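Putative metal-dependent isothiocyanate hydrolase SaxA (Pectobacterium carotovorum, PDB 6BRM) probably hydrolyses isothiocyanates, as a zinc-dependent enzyme of the metallo-beta-lactamase superfamily. Local coordinates at residues Gln127-Leu139 against Ala190-Lys202. Numbering follows the deposited sequence.
Sequences QHGSNELYADAQL and AVNDLYGPIIMGK. With ZN (zinc ion), chain L.
With CG anti to the backbone N (chi1 -159°), H128 turns its imidazole to I198 O and I199; Y195, with CG anti to its carbonyl carbon (chi1 -67°), lays its ring against L133 and the rest of 132-139. The setting is the dinuclear zinc site of a metallo-beta-lactamase fold, where a loop carrying a metal ligand meets the short hairpin of strands 191-192 and 196-197. H128 NE2 binds zinc at 2.2 Å, and H67, H69, D164 and a water complete the ligands of that ion. The other ring nitrogen, ND1, donates to I198 O at 2.9 Å. This bond is bent, and its donor stands above the carbonyl plane. Gripped through both nitrogens, the imidazole is restrained from flipping, so the I198 carbonyl acts as a second-shell partner that orients the ligand and probably makes it a slightly stronger electron donor. Alongside, I199 CG2 packs 3.4 Å from H128 CE1.

Farther from the metal, S130 OG gives a 2.7 Å hydrogen bond to Y195 O, reaching it in the carbonyl plane, and the same hydroxyl weakly accepts from L133 N. The Y195 ring is held between aliphatic groups: L133 CA makes a CH-pi contact over one face, 22° off the ring normal, while L194 CD1 of its own hairpin lies over the opposite face. L139, at the start of helix 137-143, adds CD1, which comes obliquely to Y195 CE2. D136 N-caps that helix, OD1 accepting from L139 N at 2.9 Å. Between tyrosine and metal, L133 CD1 bridges Y195 and I198, lying 4.1 Å from Y195 CB and 4.2 Å from I198 CG2.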
# COMPACT_ATOMS: atom_id res chain seq x y z
N GLN B 127 -4.68 3.35 -2.63
CA GLN B 127 -3.83 4.15 -3.50
C GLN B 127 -4.69 4.86 -4.55
O GLN B 127 -5.28 4.21 -5.41
CB GLN B 127 -2.77 3.27 -4.17
CG GLN B 127 -1.59 4.06 -4.72
CD GLN B 127 -0.40 3.18 -5.04
OE1 GLN B 127 0.54 3.09 -4.24
NE2 GLN B 127 -0.43 2.53 -6.19
N HIS B 128 -4.75 6.19 -4.46
CA HIS B 128 -5.60 7.02 -5.31
C HIS B 128 -4.88 7.34 -6.63
O HIS B 128 -4.63 8.51 -6.95
CB HIS B 128 -5.98 8.31 -4.55
CG HIS B 128 -7.21 9.00 -5.05
ND1 HIS B 128 -7.73 8.79 -6.31
CD2 HIS B 128 -8.01 9.92 -4.46
CE1 HIS B 128 -8.81 9.54 -6.47
NE2 HIS B 128 -8.99 10.24 -5.36
N GLY B 129 -4.56 6.30 -7.39
CA GLY B 129 -3.73 6.45 -8.59
C GLY B 129 -2.88 5.22 -8.86
O GLY B 129 -2.76 4.34 -8.02
N SER B 130 -2.29 5.19 -10.06
CA SER B 130 -1.37 4.12 -10.46
C SER B 130 -0.02 4.27 -9.76
O SER B 130 0.28 5.31 -9.19
CB SER B 130 -1.15 4.16 -11.97
OG SER B 130 -0.56 5.39 -12.35
N ASN B 131 0.79 3.21 -9.82
CA ASN B 131 2.16 3.23 -9.29
C ASN B 131 3.02 4.34 -9.89
O ASN B 131 3.83 4.95 -9.19
CB ASN B 131 2.85 1.87 -9.52
CG ASN B 131 2.32 0.78 -8.62
OD1 ASN B 131 1.37 0.98 -7.86
ND2 ASN B 131 2.92 -0.40 -8.70
N GLU B 132 2.84 4.59 -11.19
CA GLU B 132 3.63 5.59 -11.92
C GLU B 132 3.29 6.99 -11.42
O GLU B 132 4.19 7.79 -11.14
CB GLU B 132 3.39 5.52 -13.44
CG GLU B 132 3.39 4.13 -14.09
CD GLU B 132 4.50 3.21 -13.58
OE1 GLU B 132 5.65 3.67 -13.42
OE2 GLU B 132 4.21 2.01 -13.35
N LEU B 133 1.99 7.27 -11.30
CA LEU B 133 1.50 8.56 -10.78
C LEU B 133 2.17 8.99 -9.48
O LEU B 133 2.51 10.16 -9.32
CB LEU B 133 -0.02 8.51 -10.59
CG LEU B 133 -0.70 9.83 -10.20
CD1 LEU B 133 -1.99 10.05 -10.99
CD2 LEU B 133 -0.98 9.92 -8.71
N TYR B 134 2.37 8.06 -8.55
CA TYR B 134 2.99 8.37 -7.25
C TYR B 134 4.53 8.50 -7.28
O TYR B 134 5.12 8.90 -6.27
CB TYR B 134 2.53 7.38 -6.17
CG TYR B 134 1.12 7.66 -5.69
CD1 TYR B 134 0.89 8.61 -4.71
CD2 TYR B 134 0.03 6.99 -6.24
CE1 TYR B 134 -0.40 8.89 -4.28
CE2 TYR B 134 -1.27 7.26 -5.81
CZ TYR B 134 -1.48 8.20 -4.83
OH TYR B 134 -2.76 8.46 -4.39
N ALA B 135 5.16 8.18 -8.41
CA ALA B 135 6.57 8.55 -8.65
C ALA B 135 6.71 10.06 -8.88
O ALA B 135 7.77 10.64 -8.59
CB ALA B 135 7.14 7.79 -9.84
N ASP B 136 5.66 10.69 -9.42
CA ASP B 136 5.58 12.14 -9.54
C ASP B 136 5.24 12.72 -8.17
O ASP B 136 4.18 12.45 -7.63
CB ASP B 136 4.50 12.53 -10.57
CG ASP B 136 4.52 14.01 -10.93
OD1 ASP B 136 4.28 14.86 -10.04
OD2 ASP B 136 4.73 14.33 -12.12
N ALA B 137 6.16 13.51 -7.63
CA ALA B 137 6.00 14.12 -6.30
C ALA B 137 4.90 15.18 -6.23
O ALA B 137 4.35 15.43 -5.16
CB ALA B 137 7.32 14.71 -5.82
N GLN B 138 4.59 15.80 -7.37
CA GLN B 138 3.53 16.82 -7.44
C GLN B 138 2.15 16.15 -7.42
O GLN B 138 1.28 16.52 -6.63
CB GLN B 138 3.71 17.68 -8.71
CG GLN B 138 3.16 19.09 -8.61
CD GLN B 138 3.62 19.97 -9.76
OE1 GLN B 138 4.82 20.05 -10.06
NE2 GLN B 138 2.68 20.65 -10.42
N LEU B 139 1.98 15.16 -8.29
CA LEU B 139 0.74 14.37 -8.36
C LEU B 139 0.57 13.42 -7.17
O LEU B 139 -0.53 12.94 -6.93
CB LEU B 139 0.67 13.58 -9.67
CG LEU B 139 0.64 14.40 -10.96
CD1 LEU B 139 0.80 13.48 -12.16
CD2 LEU B 139 -0.65 15.20 -11.09
N ALA B 190 -12.71 7.46 -13.35
CA ALA B 190 -12.00 8.69 -13.65
C ALA B 190 -10.58 8.30 -14.05
O ALA B 190 -9.97 7.44 -13.41
CB ALA B 190 -11.98 9.62 -12.45
N VAL B 191 -10.08 8.92 -15.11
CA VAL B 191 -8.80 8.55 -15.70
C VAL B 191 -7.90 9.78 -15.82
O VAL B 191 -8.36 10.85 -16.22
CB VAL B 191 -9.01 7.82 -17.05
CG1 VAL B 191 -9.41 8.78 -18.17
CG2 VAL B 191 -7.77 7.02 -17.44
N ASN B 192 -6.63 9.63 -15.45
CA ASN B 192 -5.62 10.66 -15.66
C ASN B 192 -5.17 10.58 -17.12
O ASN B 192 -5.16 9.50 -17.70
CB ASN B 192 -4.43 10.47 -14.72
CG ASN B 192 -3.41 11.58 -14.82
OD1 ASN B 192 -2.33 11.39 -15.39
ND2 ASN B 192 -3.75 12.75 -14.29
N ASP B 193 -4.80 11.73 -17.69
CA ASP B 193 -4.46 11.83 -19.12
C ASP B 193 -3.31 10.90 -19.53
O ASP B 193 -3.41 10.21 -20.54
CB ASP B 193 -4.10 13.28 -19.49
CG ASP B 193 -4.01 13.50 -20.99
OD1 ASP B 193 -5.00 13.19 -21.69
OD2 ASP B 193 -2.97 14.00 -21.45
N LEU B 194 -2.25 10.88 -18.72
CA LEU B 194 -1.05 10.09 -19.03
C LEU B 194 -0.77 8.92 -18.08
O LEU B 194 -0.18 7.92 -18.51
CB LEU B 194 0.19 11.00 -19.13
CG LEU B 194 0.55 11.92 -17.96
CD1 LEU B 194 2.06 12.03 -17.83
CD2 LEU B 194 -0.08 13.30 -18.11
N TYR B 195 -1.18 9.02 -16.81
CA TYR B 195 -0.88 7.99 -15.80
C TYR B 195 -1.99 6.96 -15.54
O TYR B 195 -1.92 6.20 -14.57
CB TYR B 195 -0.46 8.67 -14.48
CG TYR B 195 0.86 9.42 -14.57
CD1 TYR B 195 2.06 8.73 -14.77
CD2 TYR B 195 0.91 10.81 -14.44
CE1 TYR B 195 3.27 9.40 -14.85
CE2 TYR B 195 2.12 11.49 -14.51
CZ TYR B 195 3.30 10.78 -14.72
OH TYR B 195 4.49 11.45 -14.80
N GLY B 196 -3.00 6.90 -16.41
CA GLY B 196 -4.04 5.87 -16.31
C GLY B 196 -5.05 6.14 -15.20
O GLY B 196 -5.01 7.20 -14.58
N PRO B 197 -5.95 5.16 -14.93
CA PRO B 197 -7.04 5.31 -13.95
C PRO B 197 -6.60 5.74 -12.54
O PRO B 197 -5.54 5.32 -12.07
CB PRO B 197 -7.67 3.91 -13.91
CG PRO B 197 -7.39 3.34 -15.25
CD PRO B 197 -6.05 3.88 -15.65
N ILE B 198 -7.43 6.58 -11.91
CA ILE B 198 -7.18 7.09 -10.55
C ILE B 198 -8.11 6.51 -9.47
O ILE B 198 -7.86 6.69 -8.27
CB ILE B 198 -7.23 8.64 -10.49
CG1 ILE B 198 -8.56 9.19 -11.03
CG2 ILE B 198 -6.06 9.24 -11.26
CD1 ILE B 198 -8.88 10.59 -10.56
N ILE B 199 -9.19 5.85 -9.90
CA ILE B 199 -10.09 5.10 -9.02
C ILE B 199 -10.52 3.81 -9.73
O ILE B 199 -10.02 3.50 -10.82
CB ILE B 199 -11.31 5.97 -8.59
CG1 ILE B 199 -12.09 6.50 -9.81
CG2 ILE B 199 -10.86 7.14 -7.72
CD1 ILE B 199 -13.38 7.20 -9.43
N MET B 200 -11.44 3.04 -9.13
CA MET B 200 -11.85 1.74 -9.69
C MET B 200 -12.79 1.89 -10.88
O MET B 200 -13.33 2.97 -11.13
CB MET B 200 -12.51 0.86 -8.62
CG MET B 200 -11.71 0.74 -7.34
SD MET B 200 -12.08 -0.70 -6.32
CE MET B 200 -10.52 -1.59 -6.39
N GLY B 201 -12.98 0.79 -11.60
CA GLY B 201 -13.86 0.74 -12.76
C GLY B 201 -14.67 -0.54 -12.80
O GLY B 201 -14.95 -1.15 -11.76
N LYS B 202 -15.05 -0.94 -14.01
CA LYS B 202 -15.82 -2.17 -14.22
C LYS B 202 -14.97 -3.43 -13.98
O LYS B 202 -15.45 -4.36 -13.33
CB LYS B 202 -16.47 -2.20 -15.62
CG LYS B 202 -15.51 -2.31 -16.81
CD LYS B 202 -16.20 -1.93 -18.11
CE LYS B 202 -15.28 -2.14 -19.31
NZ LYS B 202 -15.94 -1.76 -20.59
ZN ZN L . -10.52 11.53 -4.46
O HOH W 1 -12.02 12.65 -5.60